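PDB 6RWT: ubiquinol-cytochrome C chaperone from Brucella abortus NCTC 8038, which is a homolog of the assembly factor Cbp3 and probably acts as a chaperone for newly synthesized cytochrome b during assembly of respiratory complex III. Local coordinates for residues K31-Q36 against Y47-L52; A129-N134 against C146-Y151; N134-P137 against F141-H144. One frame throughout, in Å; residues are numbered along the deposited sequence. Where two conformers were deposited one is given.

Contact 1: residues K31-Q36 against Y47-L52; sequences KRFYAQ and YEMLSL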
loop_
_atom_site.group_PDB
_atom_site.type_symbol
_atom_site.label_atom_id
_atom_site.label_comp_id
_atom_site.label_asym_id
_atom_site.label_seq_id
_atom_site.Cartn_x
_atom_site.Cartn_y
_atom_site.Cartn_z
ATOM N N LYS A 31 -14.020 -6.281 -2.793
ATOM C CA LYS A 31 -14.618 -6.712 -4.072
ATOM C C LYS A 31 -15.020 -5.569 -5.006
ATOM O O LYS A 31 -14.905 -5.704 -6.231
ATOM C CB LYS A 31 -15.827 -7.632 -3.828
ATOM C CG LYS A 31 -15.487 -8.958 -3.162
ATOM C CD LYS A 31 -14.751 -9.914 -4.087
ATOM C CE LYS A 31 -14.452 -11.239 -3.398
ATOM N NZ LYS A 31 -15.690 -11.990 -3.040
ATOM N N ARG A 32 -15.457 -4.443 -4.436
ATOM C CA ARG A 32 -15.935 -3.302 -5.231
ATOM C C ARG A 32 -14.896 -2.771 -6.230
ATOM O O ARG A 32 -15.268 -2.309 -7.306
ATOM C CB ARG A 32 -16.427 -2.158 -4.327
ATOM C CG ARG A 32 -17.278 -1.125 -5.055
ATOM C CD ARG A 32 -17.806 -0.035 -4.132
ATOM N NE ARG A 32 -18.758 0.844 -4.824
ATOM C CZ ARG A 32 -19.273 1.965 -4.319
ATOM N NH1 ARG A 32 -18.932 2.392 -3.101
ATOM N NH2 ARG A 32 -20.139 2.676 -5.044
ATOM N N PHE A 33 -13.604 -2.847 -5.895
ATOM C CA PHE A 33 -12.566 -2.388 -6.831
ATOM C C PHE A 33 -12.678 -3.121 -8.175
ATOM O O PHE A 33 -12.557 -2.509 -9.229
ATOM C CB PHE A 33 -11.137 -2.617 -6.303
ATOM C CG PHE A 33 -10.820 -1.947 -4.984
ATOM C CD1 PHE A 33 -11.141 -0.610 -4.742
ATOM C CD2 PHE A 33 -10.130 -2.654 -3.996
ATOM C CE1 PHE A 33 -10.821 -0.015 -3.525
ATOM C CE2 PHE A 33 -9.810 -2.060 -2.789
ATOM C CZ PHE A 33 -10.159 -0.734 -2.551
ATOM N N TYR A 34 -12.924 -4.430 -8.111
ATOM C CA TYR A 34 -12.884 -5.316 -9.274
ATOM C C TYR A 34 -14.257 -5.485 -9.944
ATOM O O TYR A 34 -14.343 -5.746 -11.148
ATOM C CB TYR A 34 -12.309 -6.678 -8.862
ATOM C CG TYR A 34 -10.986 -6.568 -8.108
ATOM C CD1 TYR A 34 -9.767 -6.425 -8.790
ATOM C CD2 TYR A 34 -10.960 -6.549 -6.715
ATOM C CE1 TYR A 34 -8.562 -6.305 -8.092
ATOM C CE2 TYR A 34 -9.766 -6.429 -6.012
ATOM C CZ TYR A 34 -8.566 -6.307 -6.700
ATOM O OH TYR A 34 -7.382 -6.189 -5.989
ATOM N N ALA A 35 -15.323 -5.356 -9.169
ATOM C CA ALA A 35 -16.665 -5.371 -9.734
ATOM C C ALA A 35 -16.976 -3.961 -10.278
ATOM O O ALA A 35 -16.610 -3.661 -11.419
ATOM C CB ALA A 35 -17.682 -5.856 -8.708
ATOM N N GLN A 36 -17.576 -3.082 -9.481
ATOM C CA GLN A 36 -18.061 -1.796 -10.000
ATOM C C GLN A 36 -16.973 -0.909 -10.623
ATOM O O GLN A 36 -17.189 -0.348 -11.693
ATOM C CB GLN A 36 -18.827 -1.008 -8.927
ATOM C CG GLN A 36 -19.468 0.272 -9.461
ATOM C CD GLN A 36 -20.303 1.020 -8.439
ATOM O OE1 GLN A 36 -20.267 0.727 -7.243
ATOM N NE2 GLN A 36 -21.062 2.004 -8.912
ATOM N N TYR A 47 -1.745 -6.410 -8.063
ATOM C CA TYR A 47 -0.539 -5.672 -7.645
ATOM C C TYR A 47 -0.821 -4.156 -7.486
ATOM O O TYR A 47 -0.339 -3.530 -6.524
ATOM C CB TYR A 47 0.663 -5.930 -8.591
ATOM C CG TYR A 47 1.780 -4.926 -8.362
ATOM C CD1 TYR A 47 2.760 -5.147 -7.399
ATOM C CD2 TYR A 47 1.798 -3.699 -9.048
ATOM C CE1 TYR A 47 3.757 -4.205 -7.155
ATOM C CE2 TYR A 47 2.777 -2.744 -8.802
ATOM C CZ TYR A 47 3.755 -2.994 -7.855
ATOM O OH TYR A 47 4.719 -2.044 -7.593
ATOM N N GLU A 48 -1.587 -3.561 -8.413
ATOM C CA GLU A 48 -1.885 -2.122 -8.308
ATOM C C GLU A 48 -2.648 -1.824 -7.008
ATOM O O GLU A 48 -2.382 -0.819 -6.346
ATOM C CB GLU A 48 -2.662 -1.588 -9.529
ATOM C CG GLU A 48 -1.925 -1.607 -10.875
ATOM C CD GLU A 48 -0.615 -0.819 -10.905
ATOM O OE1 GLU A 48 -0.419 0.103 -10.083
ATOM O OE2 GLU A 48 0.234 -1.106 -11.788
ATOM N N MET A 49 -3.580 -2.692 -6.629
ATOM C CA MET A 49 -4.311 -2.497 -5.367
ATOM C C MET A 49 -3.424 -2.741 -4.134
ATOM O O MET A 49 -3.478 -1.957 -3.170
ATOM C CB MET A 49 -5.589 -3.354 -5.312
ATOM C CG MET A 49 -6.684 -2.945 -6.311
ATOM S SD MET A 49 -7.289 -1.248 -6.113
ATOM C CE MET A 49 -6.284 -0.405 -7.314
ATOM N N LEU A 50 -2.584 -3.773 -4.148
ATOM C CA LEU A 50 -1.689 -3.992 -3.001
ATOM C C LEU A 50 -0.708 -2.822 -2.822
ATOM O O LEU A 50 -0.562 -2.290 -1.724
ATOM C CB LEU A 50 -0.939 -5.322 -3.115
ATOM C CG LEU A 50 -0.007 -5.676 -1.944
ATOM C CD1 LEU A 50 -0.753 -5.859 -0.625
ATOM C CD2 LEU A 50 0.805 -6.916 -2.272
ATOM N N SER A 51 -0.053 -2.423 -3.914
ATOM C CA SER A 51 0.908 -1.313 -3.880
ATOM C C SER A 51 0.270 0.019 -3.446
ATOM O O SER A 51 0.892 0.786 -2.702
ATOM C CB SER A 51 1.637 -1.173 -5.231
ATOM O OG SER A 51 0.757 -0.879 -6.298
ATOM N N LEU A 52 -0.965 0.280 -3.888
ATOM C CA LEU A 52 -1.696 1.475 -3.442
ATOM C C LEU A 52 -1.865 1.495 -1.914
ATOM O O LEU A 52 -1.642 2.529 -1.278
ATOM C CB LEU A 52 -3.064 1.562 -4.144
ATOM C CG LEU A 52 -4.044 2.643 -3.681
ATOM C CD1 LEU A 52 -3.450 4.032 -3.873
ATOM C CD2 LEU A 52 -5.365 2.520 -4.434
#
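M49 makes a Met-aromatic contact with F33 and also packs against Y34. It joins the connection after helix 2-28 to helix 43-61 in this all-helical chain. Its side chain bridges the two aromatic residues. At the base, M49 CB lies 3.4 Å from Y34 OH. The next atom, M49 CG, comes still closer to Y34 OH, at 3.3 Å, and lies 3.9 Å from Y34 CZ. This is packing of methylenes against the phenol end; the hydroxyl has its polar partner in A28 O. The Y34 and M49 side chains run past each other in opposite directions.

With CG anti to the carbonyl carbon (chi1 -67°) and a further bend at chi2 (-60°), the M49 chain turns from Y34 to F33. Its sulfur then stands over one face of the F33 ring, displaced toward the rim on the CG and CD2 side. M49 SD is 4.0 Å from the centroid of the F33 ring, 20° off the normal. F33 also meets Y151 edge to face, so helix 145-161 packs here as well. At the tip, the M49 CE methyl leaves both aromatic residues and lies 3.6 Å from I135 CD1.

Contact 2: residues A129-N134 against C146-Y151; sequences AALTRN and CYLGAY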
loop_
_atom_site.group_PDB
_atom_site.type_symbol
_atom_site.label_atom_id
_atom_site.label_comp_id
_atom_site.label_asym_id
_atom_site.label_seq_id
_atom_site.Cartn_x
_atom_site.Cartn_y
_atom_site.Cartn_z
ATOM N N ALA A 129 -5.883 11.300 -12.344
ATOM C CA ALA A 129 -4.990 11.143 -13.502
ATOM C C ALA A 129 -3.880 10.111 -13.241
ATOM O O ALA A 129 -3.608 9.271 -14.105
ATOM C CB ALA A 129 -4.389 12.489 -13.910
ATOM N N ALA A 130 -3.258 10.169 -12.056
ATOM C CA ALA A 130 -2.226 9.197 -11.654
ATOM C C ALA A 130 -2.789 7.769 -11.534
ATOM O O ALA A 130 -2.178 6.802 -12.009
ATOM C CB ALA A 130 -1.583 9.620 -10.338
ATOM N N LEU A 131 -3.959 7.643 -10.916
ATOM C CA LEU A 131 -4.637 6.342 -10.823
ATOM C C LEU A 131 -4.966 5.755 -12.212
ATOM O O LEU A 131 -4.778 4.556 -12.433
ATOM C CB LEU A 131 -5.900 6.443 -9.962
ATOM C CG LEU A 131 -5.694 6.683 -8.458
ATOM C CD1 LEU A 131 -6.985 7.116 -7.784
ATOM C CD2 LEU A 131 -5.144 5.441 -7.762
ATOM N N THR A 132 -5.457 6.600 -13.130
ATOM C CA THR A 132 -5.773 6.171 -14.501
ATOM C C THR A 132 -4.505 5.712 -15.224
ATOM O O THR A 132 -4.495 4.642 -15.826
ATOM C CB THR A 132 -6.480 7.302 -15.311
ATOM O OG1 THR A 132 -7.660 7.738 -14.620
ATOM C CG2 THR A 132 -6.887 6.832 -16.706
ATOM N N ARG A 133 -3.451 6.529 -15.145
ATOM C CA ARG A 133 -2.136 6.228 -15.739
ATOM C C ARG A 133 -1.605 4.867 -15.271
ATOM O O ARG A 133 -1.168 4.051 -16.080
ATOM C CB ARG A 133 -1.135 7.332 -15.368
ATOM C CG ARG A 133 0.149 7.361 -16.178
ATOM C CD ARG A 133 0.787 8.755 -16.177
ATOM N NE ARG A 133 1.210 9.179 -14.831
ATOM C CZ ARG A 133 0.770 10.242 -14.142
ATOM N NH1 ARG A 133 -0.147 11.084 -14.621
ATOM N NH2 ARG A 133 1.267 10.471 -12.926
ATOM N N ASN A 134 -1.665 4.632 -13.964
ATOM C CA ASN A 134 -1.105 3.411 -13.364
ATOM C C ASN A 134 -1.982 2.167 -13.541
ATOM O O ASN A 134 -1.448 1.071 -13.751
ATOM C CB ASN A 134 -0.808 3.621 -11.864
ATOM C CG ASN A 134 0.413 4.507 -11.609
ATOM O OD1 ASN A 134 1.165 4.869 -12.524
ATOM N ND2 ASN A 134 0.606 4.877 -10.346
ATOM N N CYS A 146 -12.370 8.877 -10.346
ATOM C CA CYS A 146 -12.721 9.851 -9.298
ATOM C C CYS A 146 -13.337 9.197 -8.046
ATOM O O CYS A 146 -13.188 9.714 -6.940
ATOM C CB CYS A 146 -13.653 10.924 -9.863
ATOM S SG CYS A 146 -12.851 11.998 -11.081
ATOM N N TYR A 147 -14.026 8.073 -8.230
ATOM C CA TYR A 147 -14.541 7.246 -7.115
ATOM C C TYR A 147 -13.394 6.635 -6.291
ATOM O O TYR A 147 -13.390 6.694 -5.052
ATOM C CB TYR A 147 -15.399 6.089 -7.648
ATOM C CG TYR A 147 -16.893 6.202 -7.462
ATOM C CD1 TYR A 147 -17.484 5.847 -6.251
ATOM C CD2 TYR A 147 -17.725 6.596 -8.511
ATOM C CE1 TYR A 147 -18.858 5.919 -6.072
ATOM C CE2 TYR A 147 -19.103 6.669 -8.343
ATOM C CZ TYR A 147 -19.664 6.328 -7.120
ATOM O OH TYR A 147 -21.027 6.396 -6.929
ATOM N N LEU A 148 -12.436 6.032 -6.990
ATOM C CA LEU A 148 -11.269 5.442 -6.328
ATOM C C LEU A 148 -10.446 6.541 -5.635
ATOM O O LEU A 148 -9.978 6.353 -4.508
ATOM C CB LEU A 148 -10.413 4.649 -7.319
ATOM C CG LEU A 148 -9.191 3.913 -6.744
ATOM C CD1 LEU A 148 -9.565 2.975 -5.602
ATOM C CD2 LEU A 148 -8.443 3.146 -7.831
ATOM N N GLY A 149 -10.289 7.684 -6.299
ATOM C CA GLY A 149 -9.599 8.826 -5.704
ATOM C C GLY A 149 -10.241 9.334 -4.418
ATOM O O GLY A 149 -9.537 9.637 -3.447
ATOM N N ALA A 150 -11.570 9.416 -4.396
ATOM C CA ALA A 150 -12.296 9.777 -3.170
ATOM C C ALA A 150 -12.001 8.799 -2.026
ATOM O O ALA A 150 -11.758 9.224 -0.896
ATOM C CB ALA A 150 -13.796 9.858 -3.428
ATOM N N TYR A 151 -12.010 7.501 -2.328
ATOM C CA TYR A 151 -11.629 6.466 -1.347
ATOM C C TYR A 151 -10.201 6.672 -0.820
ATOM O O TYR A 151 -9.970 6.619 0.388
ATOM C CB TYR A 151 -11.799 5.066 -1.948
ATOM C CG TYR A 151 -11.152 3.924 -1.177
ATOM C CD1 TYR A 151 -11.783 3.342 -0.074
ATOM C CD2 TYR A 151 -9.917 3.405 -1.576
ATOM C CE1 TYR A 151 -11.189 2.294 0.620
ATOM C CE2 TYR A 151 -9.316 2.362 -0.885
ATOM C CZ TYR A 151 -9.960 1.797 0.204
ATOM O OH TYR A 151 -9.375 0.748 0.885
#
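L131 reaches across from helix 124-135 and places its two methyl groups against helix 145-161. CD1 meets the backbone at G149 and the CG of L148; CD2 meets the CD2 methyl of L148. This is apolar packing between two consecutive helices, joined by the loop 136-144. The helices come close here: L131 CA and G149 CA are 7.5 Å apart.

The L131 and L148 side chains lie at a slant to each other. Both start toward the opposite helix, but they turn differently at their first torsions. L131 has CG anti to the carbonyl carbon (chi1 -69°), whereas L148 has CG anti to the backbone N (chi1 -177°). L131 CD2 and L148 CD2 meet methyl to methyl at 4.0 Å. The other branch, L131 CD1, also touches L148, at 4.0 Å from L148 CG.

L131 CD1 reaches past L148 to the main chain. It lies 3.7 Å from G149 N and 3.8 Å from G149 CA. G149 has no side chain, and its backbone itself forms the surface that L131 touches.

All three residues are buried. L131 also packs on Y115 of helix 100-120, and the preceding A130 touches A114 and Y115 there. Helix 124-135 thus packs on both helix 100-120 and helix 145-161.

Contact 3: residues N134-P137 against F141-H144; sequences NIRP and FWPH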
loop_
_atom_site.group_PDB
_atom_site.type_symbol
_atom_site.label_atom_id
_atom_site.label_comp_id
_atom_site.label_asym_id
_atom_site.label_seq_id
_atom_site.Cartn_x
_atom_site.Cartn_y
_atom_site.Cartn_z
ATOM N N ASN A 134 -1.665 4.632 -13.964
ATOM C CA ASN A 134 -1.105 3.411 -13.364
ATOM C C ASN A 134 -1.982 2.167 -13.541
ATOM O O ASN A 134 -1.448 1.071 -13.751
ATOM C CB ASN A 134 -0.808 3.621 -11.864
ATOM C CG ASN A 134 0.413 4.507 -11.609
ATOM O OD1 ASN A 134 1.165 4.869 -12.524
ATOM N ND2 ASN A 134 0.606 4.877 -10.346
ATOM N N ILE A 135 -3.305 2.329 -13.465
ATOM C CA ILE A 135 -4.241 1.188 -13.370
ATOM C C ILE A 135 -5.031 0.894 -14.657
ATOM O O ILE A 135 -5.200 -0.273 -15.009
ATOM C CB ILE A 135 -5.216 1.364 -12.177
ATOM C CG1 ILE A 135 -4.420 1.600 -10.883
ATOM C CG2 ILE A 135 -6.123 0.142 -12.027
ATOM C CD1 ILE A 135 -5.238 2.079 -9.697
ATOM N N ARG A 136 -5.527 1.933 -15.342
ATOM C CA ARG A 136 -6.281 1.769 -16.607
ATOM C C ARG A 136 -5.726 2.661 -17.729
ATOM O O ARG A 136 -6.458 3.492 -18.296
ATOM C CB ARG A 136 -7.784 2.027 -16.392
ATOM C CG ARG A 136 -8.503 1.016 -15.504
ATOM C CD ARG A 136 -8.452 -0.412 -16.047
ATOM N NE ARG A 136 -8.919 -0.524 -17.432
ATOM C CZ ARG A 136 -10.187 -0.713 -17.816
ATOM N NH1 ARG A 136 -11.165 -0.836 -16.917
ATOM N NH2 ARG A 136 -10.473 -0.791 -19.108
ATOM N N PRO A 137 -4.437 2.471 -18.084
ATOM C CA PRO A 137 -3.821 3.261 -19.160
ATOM C C PRO A 137 -4.425 3.029 -20.550
ATOM O O PRO A 137 -4.253 3.868 -21.438
ATOM C CB PRO A 137 -2.359 2.800 -19.136
ATOM C CG PRO A 137 -2.412 1.422 -18.591
ATOM C CD PRO A 137 -3.490 1.470 -17.553
ATOM N N PHE A 141 -10.337 8.081 -20.749
ATOM C CA PHE A 141 -11.174 8.436 -19.599
ATOM C C PHE A 141 -11.665 7.178 -18.873
ATOM O O PHE A 141 -12.300 6.319 -19.485
ATOM C CB PHE A 141 -12.370 9.285 -20.035
ATOM C CG PHE A 141 -13.278 9.671 -18.899
ATOM C CD1 PHE A 141 -12.849 10.575 -17.930
ATOM C CD2 PHE A 141 -14.550 9.119 -18.782
ATOM C CE1 PHE A 141 -13.671 10.925 -16.868
ATOM C CE2 PHE A 141 -15.379 9.468 -17.721
ATOM C CZ PHE A 141 -14.939 10.374 -16.766
ATOM N N TRP A 142 -11.371 7.089 -17.572
ATOM C CA TRP A 142 -11.829 5.986 -16.714
ATOM C C TRP A 142 -12.956 6.508 -15.819
ATOM O O TRP A 142 -12.680 7.267 -14.888
ATOM C CB TRP A 142 -10.657 5.467 -15.869
ATOM C CG TRP A 142 -10.971 4.322 -14.914
ATOM C CD1 TRP A 142 -12.032 3.466 -14.967
ATOM C CD2 TRP A 142 -10.166 3.892 -13.804
ATOM N NE1 TRP A 142 -11.958 2.546 -13.940
ATOM C CE2 TRP A 142 -10.820 2.788 -13.214
ATOM C CE3 TRP A 142 -8.958 4.344 -13.244
ATOM C CZ2 TRP A 142 -10.306 2.122 -12.090
ATOM C CZ3 TRP A 142 -8.448 3.683 -12.131
ATOM C CH2 TRP A 142 -9.122 2.582 -11.567
ATOM N N PRO A 143 -14.227 6.114 -16.093
ATOM C CA PRO A 143 -15.376 6.639 -15.333
ATOM C C PRO A 143 -15.292 6.541 -13.806
ATOM O O PRO A 143 -15.816 7.420 -13.120
ATOM C CB PRO A 143 -16.553 5.801 -15.850
ATOM C CG PRO A 143 -16.162 5.426 -17.235
ATOM C CD PRO A 143 -14.669 5.270 -17.222
ATOM N N HIS A 144 -14.637 5.499 -13.287
ATOM C CA HIS A 144 -14.551 5.278 -11.835
ATOM C C HIS A 144 -13.258 5.775 -11.157
ATOM O O HIS A 144 -13.084 5.565 -9.954
ATOM C CB HIS A 144 -14.805 3.793 -11.532
ATOM C CG HIS A 144 -16.188 3.345 -11.890
ATOM N ND1 HIS A 144 -16.491 2.765 -13.104
ATOM C CD2 HIS A 144 -17.353 3.408 -11.202
ATOM C CE1 HIS A 144 -17.783 2.485 -13.145
ATOM N NE2 HIS A 144 -18.329 2.865 -12.003
#
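A CH-pi contact between R136 and W142 lies where helix 124-135 ends and the chain turns toward helix 145-161. I135, the last residue of helix 124-135, adds an apolar contact to the same indole. R136 is the first residue to leave the helical conformation, and its side chain starts toward W142.

The aliphatic base of R136 does the touching. R136 CG sits over the middle of one indole face, 3.8 Å from the centroid of the six-membered ring of W142 and 15° off its normal. R136 CB lies near the ring fusion, 4.0 Å from W142 CD2. The two side chains cross at about a right angle.

Bends at chi2 (-60°) and chi3 lift the guanidinium of R136 above the face. It stays over the five-membered ring but is tilted 48° to the indole, too far and too steep to stack. R136 CZ is 5.6 Å from the centroid of the five-membered ring of W142, at most a weak cation-pi attraction. The charged end has stronger partners elsewhere. NH2 forms a salt bridge with D138, and NH1 bonds to Q38 O.

I135 approaches the far end of the indole obliquely. I135 CG2 is 3.9 Å from W142 CH2, and I135 CB is 4.0 Å from W142 CZ3. On the face opposite R136, the backbone of H144 comes near the rim through its CA. The indole N-H of W142 is bonded to F37 O, which ties the ring to the loop before helix 43-61.

That loop also supplies V39, which touches both I135 and W142. I135 further packs on E48 of helix 43-61, and L148 of helix 145-161 touches both I135 and W142.

Overall arrangement
Contacts 2 and 3 are close neighbours, with centres 7 Å apart. Both draw on helix 124-135, through L131 in contact 2 and I135 in contact 3. L148 joins them: its CD2 lies 3.8 Å from W142 CH2. Contact 1 comes earlier in the chain but packs against both. Its centre is 11 Å from that of contact 2 and 12 Å from that of contact 3. F33 CZ meets Y151 CE2 at 3.6 Å, and F33 CE1 meets L148 CD1 at 3.9 Å. Near contact 3, E48 CB lies 3.9 Å from I135 CG1. The Y34 side chain of contact 1 is about 4 Å from a bound acetate, probably from the crystallisation liquor, and about 11 Å from a magnesium ion.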